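Local atomic coordinates of inositol 2-dehydrogenase (Sinorhizobium meliloti, PDB entry 4HKT), a protein that oxidises myo-inositol to 2-keto-myo-inositol (scyllo-inosose) with NAD+ as the hydride acceptor, the first step of myo-inositol degradation. Residues T71-D74 / T75-D78; L98-E101 / R102-C106; G166-F169 / R170-I174; F177-A180 / R181-L184. One frame throughout, in Å; residues are numbered along the deposited sequence.

Four local contacts, met one after another along the chain, illustrate how helices are started and, in the last case, carried to their end; none nests within or crosses another. Contact 1 closes the turn between strand 66-69 and helix 76-85, and contact 2 closes the entry into helix 100-112, both in the NAD-binding Rossmann fold. A salt bridge from Asp78 to Arg102 ties these two together. Contact 3 shapes the beginning of helix 168-184 in the C-terminal domain and meets contact 2 where Leu98 packs on Gly166 and Arg170, so that the pair spans the two domains. Contact 4 forms the last turns of the same helix, joined to contact 3 where the Phe177 ring reaches Phe169 O.

Contact 1: residues T71-D74 / T75-D78; sequences TPTD and THAD
His76 reaches back across the turn that leads into its own helix and clamps the backbone of residues 71-73, a clear instance of a helix start locking the loop before it. Its CB lies 3.5 Å from Thr73 O, the carbonyl that also accepts a hydrogen bond from His76 N. With CG anti to the carbonyl carbon (chi1 -69°), the ring is laid against the loop, and Thr73 CA stands over the centre of one face, 3.8 Å from the ring centroid, as a CH-pi contact. Further out, CD2 comes within 3.2 Å of Pro72 O, which approaches the ring obliquely. At the tip NE2 donates to Thr71 O over 2.7 Å in a bent bond (148°) that enters from above the carbonyl plane, while ND1 is hydrogen-bonded to Pro95 O. The turn follows strand 66-69 of the NAD-binding Rossmann fold, and the Thr71 side chain touches the glycine-rich segment that, in such folds, usually borders the dinucleotide. Thr71 OG1 donates to Thr75 OG1 (2.7 Å), which in turn donates to Pro72 O across a very short 2.5 Å, in the carbonyl plane. Pro72 O is gripped a second time by Thr75 N, at 3.0 Å. Beyond these bonds, one water joins Asp74 O to Asp78 N and another links Asp74 O to Asp78 OD2.

Contact 2: residues L98-E101 / R102-C106; sequences LDAE and RVRAC. With EDO (1,2-ethanediol), chain C.
Glu101 and Arg104 meet with their flat ends almost perpendicular, the carboxylate and guanidinium planes standing 84° apart. Arg104 approaches side-on and places two nitrogens on one oxygen: NE lies 2.9 Å and NH2 2.7 Å from Glu101 OE1, which sits in the guanidinium plane. Seen from the carboxylate, the two donors differ, since NE meets OE1 nearly end-on whereas NH2 comes from above the plane. Both chains bend to make this salt bridge, Glu101 at chi2 (80°) and Arg104 at chi3 (-72°). The fold-back also lays one face of the guanidinium over the backbone, with Ala100 O 3.7 Å from CZ, while the same carbonyl accepts the helical bond from Arg104 N.

Asp99 and Arg102 show the contrasting case, side chains that cross at about a right angle without pairing their charges. Asp99 OD2 instead accepts from Arg102 N at 3.0 Å, on its anti side, and the Arg102 chain leads away to salt bridges with Asp78 and Glu81. Val103 turns CG2 to within 3.4 Å of Asp99 O and packs on Leu309 and Leu312 of helix 305-324. Just before the cap, Leu98 O accepts a hydrogen bond from O1 of an ethanediol, 2.8 Å away, probably a guest from the crystallisation liquor. An aspartate N-cap followed by an i to i+3 salt bridge thus opens helix 100-112, the helix of the beta-alpha-beta unit that joins strands 89-93 and 117-120 in the Rossmann fold.

Contact 3: residues G166-F169 / R170-I174; sequences GGIF and RDMTI. With EDO (1,2-ethanediol), chain X.
The guanidinium of Arg170 is met at its edge by Gly166 O, which lies close to its plane and accepts from NH1 over 2.9 Å. The Phe169 ring carries Ile168 CG2 over one face, toward the rim, and Thr173 OG1 approaches its CD1 obliquely at 3.7 Å. Arg170 reaches its carbonyl with the chain extended from CG to NE, CG and CD running alongside Gly166 O, and its NE makes a salt bridge with Asp316 of helix 305-324. A leucine in its place would probably leave Gly166 O without this side-chain donor and Asp316 without its charged mate. Gly166 has a positive phi (78°), and a side chain there would press on Arg170 CD, so glycine suits the bend on both counts. Gly167 is the N-cap of helix 168-184, which lies against strands 211-218 and 223-229 of the large mixed sheet in the C-terminal domain. The first turns are not regular: Ile168 O accepts from both Met172 N (2.8 Å) and Thr173 N (3.0 Å), the second bond belonging to a wider pi-type turn. Ile168 and Met172, a selenomethionine, lie side by side and point the same way, with Ile168 CG1 3.9 Å from Met172 CB. Thr173 OG1 is hydrogen-bonded to Asn228. Asp171 OD2 makes a salt bridge with Arg230 and OD1 a hydrogen bond with Tyr161; OD2 also accepts an unusually short hydrogen bond of 2.5 Å from O1 of an ethanediol, probably from the crystallisation liquor.

Contact 4: residues F177-A180 / R181-L184; sequences FDMA and RFLL
Phe177 touches the next turn through its backbone: its carbonyl O accepts from Arg181 N and has Arg181 CG 3.6 Å away, while its ring turns off to Val214 and to helix 305-324. Asp178 and Arg181 cross at about a right angle, with Asp178 OD1 at the guanidinium edge, 4.2 Å from Arg181 NH1 and too far for a salt bridge. A water fills in, donating to Asp178 OD1 (2.7 Å) and accepting from Arg181 NH1 (2.8 Å). Each charge has closer mates, Arg124 for the aspartate and Glu187 and Asp307 for the arginine. Met179, a selenomethionine, is bent at both chi2 (60°) and chi3 (65°), which curls SE round to the edge of the Phe182 ring, 3.8 Å from CD2, in a Met-aromatic contact. Met179 CG rests 3.8 Å from Leu183 CD1, and SE also lies near Leu183 CG. With Leu183 cut back to an alanine, a gap is likely to open between Met179 and Val147, leaving the selenium end freer to turn. Ala180 O accepts from Leu184 N (2.8 Å) and, weakly, from Leu183 N, and Leu184 CD1 lies loosely beside Ala180 CB at 4.4 Å. Met179, Ala180, Leu183 and Leu184 reach strand 144-152, and Phe177 and Arg181 meet helix 305-324: the arrangement of a helix packed on the mixed sheet of a Gfo/Idh/MocA C-terminal domain.

Contact 1: residues T71-D74 / T75-D78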
loop_
_atom_site.group_PDB
_atom_site.type_symbol
_atom_site.label_atom_id
_atom_site.label_comp_id
_atom_site.label_asym_id
_atom_site.label_seq_id
_atom_site.Cartn_x
_atom_site.Cartn_y
_atom_site.Cartn_z
ATOM N N THR B 71 -3.184 -35.516 -16.965
ATOM C CA THR B 71 -3.079 -35.809 -18.390
ATOM C C THR B 71 -3.939 -34.821 -19.182
ATOM O O THR B 71 -4.634 -33.994 -18.606
ATOM C CB THR B 71 -3.543 -37.254 -18.662
ATOM O OG1 THR B 71 -4.772 -37.474 -17.972
ATOM C CG2 THR B 71 -2.500 -38.266 -18.190
ATOM N N PRO B 72 -3.919 -34.914 -20.510
ATOM C CA PRO B 72 -4.775 -34.013 -21.271
ATOM C C PRO B 72 -6.254 -34.133 -20.909
ATOM O O PRO B 72 -6.712 -35.201 -20.509
ATOM C CB PRO B 72 -4.570 -34.487 -22.704
ATOM C CG PRO B 72 -3.175 -35.013 -22.708
ATOM C CD PRO B 72 -3.060 -35.722 -21.393
ATOM N N THR B 73 -6.980 -33.035 -21.107
ATOM C CA THR B 73 -8.395 -32.919 -20.756
ATOM C C THR B 73 -9.293 -34.015 -21.325
ATOM O O THR B 73 -10.165 -34.492 -20.624
ATOM C CB THR B 73 -8.927 -31.573 -21.234
ATOM O OG1 THR B 73 -8.265 -30.527 -20.522
ATOM C CG2 THR B 73 -10.442 -31.484 -21.069
ATOM N N ASP B 74 -9.073 -34.411 -22.588
ATOM C CA ASP B 74 -9.859 -35.492 -23.198
ATOM C C ASP B 74 -9.717 -36.897 -22.585
ATOM O O ASP B 74 -10.481 -37.766 -22.940
ATOM C CB ASP B 74 -9.665 -35.535 -24.731
ATOM C CG ASP B 74 -8.255 -35.942 -25.154
ATOM O OD1 ASP B 74 -7.433 -36.352 -24.323
ATOM O OD2 ASP B 74 -7.976 -35.879 -26.364
ATOM N N THR B 75 -8.792 -37.087 -21.640
ATOM C CA THR B 75 -8.651 -38.346 -20.902
ATOM C C THR B 75 -9.236 -38.344 -19.486
ATOM O O THR B 75 -9.366 -39.391 -18.875
ATOM C CB THR B 75 -7.173 -38.709 -20.762
ATOM O OG1 THR B 75 -6.491 -37.681 -20.022
ATOM C CG2 THR B 75 -6.520 -38.867 -22.169
ATOM N N HIS B 76 -9.625 -37.172 -18.984
ATOM C CA HIS B 76 -10.080 -37.045 -17.598
ATOM C C HIS B 76 -11.234 -37.930 -17.206
ATOM O O HIS B 76 -11.121 -38.673 -16.226
ATOM C CB HIS B 76 -10.338 -35.573 -17.255
ATOM C CG HIS B 76 -9.072 -34.777 -17.209
ATOM N ND1 HIS B 76 -9.012 -33.464 -16.781
ATOM C CD2 HIS B 76 -7.802 -35.130 -17.531
ATOM C CE1 HIS B 76 -7.762 -33.041 -16.853
ATOM N NE2 HIS B 76 -7.010 -34.037 -17.301
ATOM N N ALA B 77 -12.349 -37.866 -17.927
ATOM C CA ALA B 77 -13.538 -38.542 -17.412
ATOM C C ALA B 77 -13.352 -40.073 -17.383
ATOM O O ALA B 77 -13.769 -40.768 -16.434
ATOM C CB ALA B 77 -14.781 -38.147 -18.180
ATOM N N ASP B 78 -12.708 -40.579 -18.421
ATOM C CA ASP B 78 -12.464 -42.012 -18.537
ATOM C C ASP B 78 -11.501 -42.462 -17.438
ATOM O O ASP B 78 -11.680 -43.506 -16.836
ATOM C CB ASP B 78 -11.854 -42.320 -19.913
ATOM C CG ASP B 78 -12.872 -42.293 -21.033
ATOM O OD1 ASP B 78 -14.081 -42.240 -20.761
ATOM O OD2 ASP B 78 -12.461 -42.315 -22.214
HETATM O O HOH W 1 -12.483 -36.270 -20.238
HETATM O O HOH W 2 -12.281 -39.020 -20.957
HETATM O O HOH W 3 -10.687 -40.613 -23.041
#

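Contact 2: residues L98-E101 / R102-C106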
loop_
_atom_site.group_PDB
_atom_site.type_symbol
_atom_site.label_atom_id
_atom_site.label_comp_id
_atom_site.label_asym_id
_atom_site.label_seq_id
_atom_site.Cartn_x
_atom_site.Cartn_y
_atom_site.Cartn_z
ATOM N N LEU B 98 -15.246 -31.488 -20.878
ATOM C CA LEU B 98 -15.859 -30.279 -21.405
ATOM C C LEU B 98 -17.348 -30.415 -21.658
ATOM O O LEU B 98 -18.021 -29.404 -21.890
ATOM C CB LEU B 98 -15.120 -29.795 -22.661
ATOM C CG LEU B 98 -13.674 -29.434 -22.352
ATOM C CD1 LEU B 98 -12.889 -29.143 -23.625
ATOM C CD2 LEU B 98 -13.570 -28.260 -21.404
ATOM N N ASP B 99 -17.886 -31.628 -21.606
ATOM C CA ASP B 99 -19.279 -31.872 -21.923
ATOM C C ASP B 99 -20.046 -32.254 -20.665
ATOM O O ASP B 99 -19.741 -33.252 -20.044
ATOM C CB ASP B 99 -19.391 -33.020 -22.950
ATOM C CG ASP B 99 -20.828 -33.336 -23.325
ATOM O OD1 ASP B 99 -21.205 -33.049 -24.457
ATOM O OD2 ASP B 99 -21.587 -33.871 -22.516
ATOM N N ALA B 100 -21.094 -31.507 -20.329
ATOM C CA ALA B 100 -21.705 -31.647 -19.007
ATOM C C ALA B 100 -22.409 -33.006 -18.835
ATOM O O ALA B 100 -22.436 -33.587 -17.736
ATOM C CB ALA B 100 -22.682 -30.497 -18.742
ATOM N N GLU B 101 -22.979 -33.512 -19.927
ATOM C CA GLU B 101 -23.585 -34.820 -19.909
ATOM C C GLU B 101 -22.540 -35.914 -19.589
ATOM O O GLU B 101 -22.786 -36.776 -18.744
ATOM C CB GLU B 101 -24.267 -35.131 -21.251
ATOM C CG GLU B 101 -25.184 -36.343 -21.168
ATOM C CD GLU B 101 -26.569 -36.043 -20.550
ATOM O OE1 GLU B 101 -26.684 -35.359 -19.485
ATOM O OE2 GLU B 101 -27.578 -36.504 -21.150
ATOM N N ARG B 102 -21.401 -35.873 -20.253
ATOM C CA ARG B 102 -20.257 -36.773 -19.887
ATOM C C ARG B 102 -19.848 -36.659 -18.419
ATOM O O ARG B 102 -19.515 -37.678 -17.767
ATOM C CB ARG B 102 -19.035 -36.442 -20.752
ATOM C CG ARG B 102 -17.831 -37.360 -20.629
ATOM C CD ARG B 102 -18.161 -38.790 -21.073
ATOM N NE ARG B 102 -17.137 -39.755 -20.682
ATOM C CZ ARG B 102 -17.129 -40.457 -19.546
ATOM N NH1 ARG B 102 -18.076 -40.296 -18.606
ATOM N NH2 ARG B 102 -16.180 -41.360 -19.356
ATOM N N VAL B 103 -19.820 -35.429 -17.899
ATOM C CA VAL B 103 -19.435 -35.195 -16.493
ATOM C C VAL B 103 -20.430 -35.900 -15.587
ATOM O O VAL B 103 -20.054 -36.575 -14.635
ATOM C CB VAL B 103 -19.380 -33.703 -16.125
ATOM C CG1 VAL B 103 -19.165 -33.552 -14.627
ATOM C CG2 VAL B 103 -18.334 -32.968 -16.953
ATOM N N ARG B 104 -21.706 -35.724 -15.868
ATOM C CA ARG B 104 -22.790 -36.395 -15.144
ATOM C C ARG B 104 -22.684 -37.906 -15.119
ATOM O O ARG B 104 -22.882 -38.528 -14.072
ATOM C CB ARG B 104 -24.167 -35.961 -15.699
ATOM C CG ARG B 104 -24.644 -34.601 -15.168
ATOM C CD ARG B 104 -26.102 -34.330 -15.543
ATOM N NE ARG B 104 -26.180 -34.057 -16.976
ATOM C CZ ARG B 104 -26.086 -32.846 -17.538
ATOM N NH1 ARG B 104 -25.964 -31.728 -16.796
ATOM N NH2 ARG B 104 -26.163 -32.750 -18.862
ATOM N N ALA B 105 -22.342 -38.494 -16.256
ATOM C CA ALA B 105 -22.139 -39.928 -16.349
ATOM C C ALA B 105 -20.970 -40.363 -15.473
ATOM O O ALA B 105 -21.039 -41.373 -14.801
ATOM C CB ALA B 105 -21.875 -40.333 -17.805
ATOM N N CYS B 106 -19.897 -39.595 -15.504
ATOM C CA CYS B 106 -18.721 -39.850 -14.701
ATOM C C CYS B 106 -19.013 -39.816 -13.172
ATOM O O CYS B 106 -18.692 -40.744 -12.446
ATOM C CB CYS B 106 -17.666 -38.832 -15.107
ATOM S SG CYS B 106 -16.143 -38.874 -14.193
HETATM C C1 EDO C . -17.627 -27.891 -24.603
HETATM O O1 EDO C . -18.344 -29.109 -24.704
HETATM C C2 EDO C . -16.313 -27.929 -25.382
HETATM O O2 EDO C . -16.430 -27.110 -26.541
#

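Contact 3: residues G166-F169 / R170-I174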
loop_
_atom_site.group_PDB
_atom_site.type_symbol
_atom_site.label_atom_id
_atom_site.label_comp_id
_atom_site.label_asym_id
_atom_site.label_seq_id
_atom_site.Cartn_x
_atom_site.Cartn_y
_atom_site.Cartn_z
ATOM N N GLY B 166 -12.042 -25.991 -25.149
ATOM C CA GLY B 166 -13.413 -25.621 -24.937
ATOM C C GLY B 166 -13.722 -24.119 -24.869
ATOM O O GLY B 166 -14.876 -23.734 -24.592
ATOM N N GLY B 167 -12.703 -23.293 -25.068
ATOM C CA GLY B 167 -12.853 -21.850 -25.124
ATOM C C GLY B 167 -12.641 -21.206 -23.776
ATOM O O GLY B 167 -12.560 -21.894 -22.748
ATOM N N ILE B 168 -12.482 -19.880 -23.804
ATOM C CA ILE B 168 -11.997 -19.153 -22.649
ATOM C C ILE B 168 -12.880 -19.373 -21.413
ATOM O O ILE B 168 -12.364 -19.500 -20.281
ATOM C CB ILE B 168 -11.846 -17.646 -22.960
ATOM C CG1 ILE B 168 -11.185 -16.918 -21.801
ATOM C CG2 ILE B 168 -13.214 -16.993 -23.220
ATOM C CD1 ILE B 168 -10.736 -15.535 -22.189
ATOM N N PHE B 169 -14.191 -19.500 -21.607
ATOM C CA PHE B 169 -15.088 -19.664 -20.441
ATOM C C PHE B 169 -14.879 -20.998 -19.762
ATOM O O PHE B 169 -14.860 -21.075 -18.541
ATOM C CB PHE B 169 -16.529 -19.496 -20.851
ATOM C CG PHE B 169 -16.871 -18.077 -21.275
ATOM C CD1 PHE B 169 -16.772 -17.030 -20.361
ATOM C CD2 PHE B 169 -17.312 -17.802 -22.560
ATOM C CE1 PHE B 169 -17.099 -15.740 -20.724
ATOM C CE2 PHE B 169 -17.629 -16.505 -22.936
ATOM C CZ PHE B 169 -17.529 -15.469 -22.011
ATOM N N ARG B 170 -14.710 -22.048 -20.567
ATOM C CA ARG B 170 -14.464 -23.395 -20.048
ATOM C C ARG B 170 -13.044 -23.591 -19.547
ATOM O O ARG B 170 -12.815 -24.382 -18.641
ATOM C CB ARG B 170 -14.839 -24.454 -21.086
ATOM C CG ARG B 170 -16.288 -24.351 -21.525
ATOM C CD ARG B 170 -16.773 -25.576 -22.299
ATOM N NE ARG B 170 -18.158 -25.454 -22.771
ATOM C CZ ARG B 170 -18.549 -24.886 -23.903
ATOM N NH1 ARG B 170 -17.666 -24.351 -24.724
ATOM N NH2 ARG B 170 -19.857 -24.846 -24.211
ATOM N N ASP B 171 -12.095 -22.858 -20.114
ATOM C CA ASP B 171 -10.682 -23.103 -19.843
ATOM C C ASP B 171 -10.106 -22.182 -18.785
ATOM O O ASP B 171 -9.262 -22.625 -17.983
ATOM C CB ASP B 171 -9.829 -23.000 -21.100
ATOM C CG ASP B 171 -8.347 -23.291 -20.832
ATOM O OD1 ASP B 171 -8.040 -24.464 -20.578
ATOM O OD2 ASP B 171 -7.494 -22.371 -20.880
HETATM N N MSE B 172 -10.514 -20.909 -18.791
HETATM C CA MSE B 172 -9.943 -19.913 -17.881
HETATM C C MSE B 172 -10.971 -19.490 -16.855
HETATM O O MSE B 172 -10.760 -19.617 -15.647
HETATM C CB MSE B 172 -9.520 -18.706 -18.700
HETATM C CG MSE B 172 -8.924 -17.611 -17.828
HETATM SE SE MSE B 172 -8.364 -16.069 -18.910
HETATM C CE MSE B 172 -7.808 -15.075 -17.326
ATOM N N THR B 173 -12.106 -19.018 -17.329
ATOM C CA THR B 173 -13.104 -18.431 -16.430
ATOM C C THR B 173 -13.704 -19.442 -15.473
ATOM O O THR B 173 -14.236 -19.104 -14.421
ATOM C CB THR B 173 -14.220 -17.792 -17.243
ATOM O OG1 THR B 173 -13.648 -17.149 -18.370
ATOM C CG2 THR B 173 -14.938 -16.742 -16.383
ATOM N N ILE B 174 -13.609 -20.708 -15.856
ATOM C CA ILE B 174 -14.022 -21.793 -15.007
ATOM C C ILE B 174 -13.523 -21.685 -13.549
ATOM O O ILE B 174 -14.273 -21.934 -12.627
ATOM C CB ILE B 174 -13.715 -23.187 -15.679
ATOM C CG1 ILE B 174 -14.506 -24.285 -14.980
ATOM C CG2 ILE B 174 -12.247 -23.505 -15.705
ATOM C CD1 ILE B 174 -14.622 -25.574 -15.765
HETATM C C1 EDO X . -4.916 -21.492 -19.085
HETATM O O1 EDO X . -5.174 -22.505 -20.057
HETATM C C2 EDO X . -6.147 -21.181 -18.226
HETATM O O2 EDO X . -6.023 -19.865 -17.683
#

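Contact 4: residues F177-A180 / R181-L184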
loop_
_atom_site.group_PDB
_atom_site.type_symbol
_atom_site.label_atom_id
_atom_site.label_comp_id
_atom_site.label_asym_id
_atom_site.label_seq_id
_atom_site.Cartn_x
_atom_site.Cartn_y
_atom_site.Cartn_z
ATOM N N PHE B 177 -15.654 -18.866 -12.039
ATOM C CA PHE B 177 -16.975 -19.375 -11.690
ATOM C C PHE B 177 -16.966 -20.159 -10.372
ATOM O O PHE B 177 -17.836 -19.967 -9.530
ATOM C CB PHE B 177 -17.572 -20.230 -12.785
ATOM C CG PHE B 177 -17.767 -19.513 -14.099
ATOM C CD1 PHE B 177 -18.421 -18.308 -14.166
ATOM C CD2 PHE B 177 -17.335 -20.081 -15.271
ATOM C CE1 PHE B 177 -18.612 -17.649 -15.394
ATOM C CE2 PHE B 177 -17.521 -19.460 -16.483
ATOM C CZ PHE B 177 -18.173 -18.242 -16.565
ATOM N N ASP B 178 -16.018 -21.083 -10.224
ATOM C CA ASP B 178 -15.840 -21.753 -8.938
ATOM C C ASP B 178 -15.594 -20.784 -7.759
ATOM O O ASP B 178 -16.229 -20.907 -6.709
ATOM C CB ASP B 178 -14.740 -22.799 -8.974
ATOM C CG ASP B 178 -14.635 -23.513 -7.661
ATOM O OD1 ASP B 178 -15.560 -24.266 -7.329
ATOM O OD2 ASP B 178 -13.657 -23.282 -6.915
HETATM N N MSE B 179 -14.688 -19.845 -7.936
HETATM C CA MSE B 179 -14.430 -18.805 -6.926
HETATM C C MSE B 179 -15.682 -18.033 -6.567
HETATM O O MSE B 179 -15.968 -17.789 -5.397
HETATM C CB MSE B 179 -13.303 -17.913 -7.425
HETATM C CG MSE B 179 -12.881 -16.797 -6.472
HETATM SE SE MSE B 179 -12.242 -17.504 -4.741
HETATM C CE MSE B 179 -10.669 -18.441 -5.439
ATOM N N ALA B 180 -16.488 -17.676 -7.557
ATOM C CA ALA B 180 -17.732 -17.004 -7.289
ATOM C C ALA B 180 -18.665 -17.811 -6.432
ATOM O O ALA B 180 -19.234 -17.293 -5.466
ATOM C CB ALA B 180 -18.416 -16.573 -8.602
ATOM N N ARG B 181 -18.800 -19.103 -6.721
ATOM C CA ARG B 181 -19.626 -19.971 -5.881
ATOM C C ARG B 181 -19.049 -20.078 -4.451
ATOM O O ARG B 181 -19.805 -20.070 -3.456
ATOM C CB ARG B 181 -19.749 -21.376 -6.509
ATOM C CG ARG B 181 -20.652 -21.424 -7.744
ATOM C CD ARG B 181 -20.739 -22.824 -8.331
ATOM N NE ARG B 181 -21.453 -23.691 -7.439
ATOM C CZ ARG B 181 -20.932 -24.632 -6.649
ATOM N NH1 ARG B 181 -19.636 -24.936 -6.616
ATOM N NH2 ARG B 181 -21.757 -25.291 -5.862
ATOM N N PHE B 182 -17.730 -20.161 -4.362
ATOM C CA PHE B 182 -17.013 -20.227 -3.075
ATOM C C PHE B 182 -17.259 -18.967 -2.203
ATOM O O PHE B 182 -17.369 -19.075 -0.975
ATOM C CB PHE B 182 -15.541 -20.392 -3.380
ATOM C CG PHE B 182 -14.641 -20.622 -2.192
ATOM C CD1 PHE B 182 -14.785 -21.728 -1.391
ATOM C CD2 PHE B 182 -13.565 -19.763 -1.956
ATOM C CE1 PHE B 182 -13.930 -21.945 -0.311
ATOM C CE2 PHE B 182 -12.689 -19.985 -0.888
ATOM C CZ PHE B 182 -12.876 -21.082 -0.081
ATOM N N LEU B 183 -17.302 -17.801 -2.831
ATOM C CA LEU B 183 -17.398 -16.522 -2.134
ATOM C C LEU B 183 -18.821 -16.090 -1.875
ATOM O O LEU B 183 -19.104 -15.473 -0.818
ATOM C CB LEU B 183 -16.701 -15.417 -2.921
ATOM C CG LEU B 183 -15.226 -15.581 -3.194
ATOM C CD1 LEU B 183 -14.691 -14.469 -4.065
ATOM C CD2 LEU B 183 -14.465 -15.635 -1.894
ATOM N N LEU B 184 -19.720 -16.407 -2.813
ATOM C CA LEU B 184 -21.098 -15.970 -2.683
ATOM C C LEU B 184 -21.814 -16.672 -1.581
ATOM O O LEU B 184 -22.738 -16.093 -1.001
ATOM C CB LEU B 184 -21.922 -16.197 -3.936
ATOM C CG LEU B 184 -21.690 -15.221 -5.072
ATOM C CD1 LEU B 184 -22.167 -15.844 -6.365
ATOM C CD2 LEU B 184 -22.361 -13.882 -4.799
HETATM O O HOH W 4 -17.783 -24.696 -8.713
#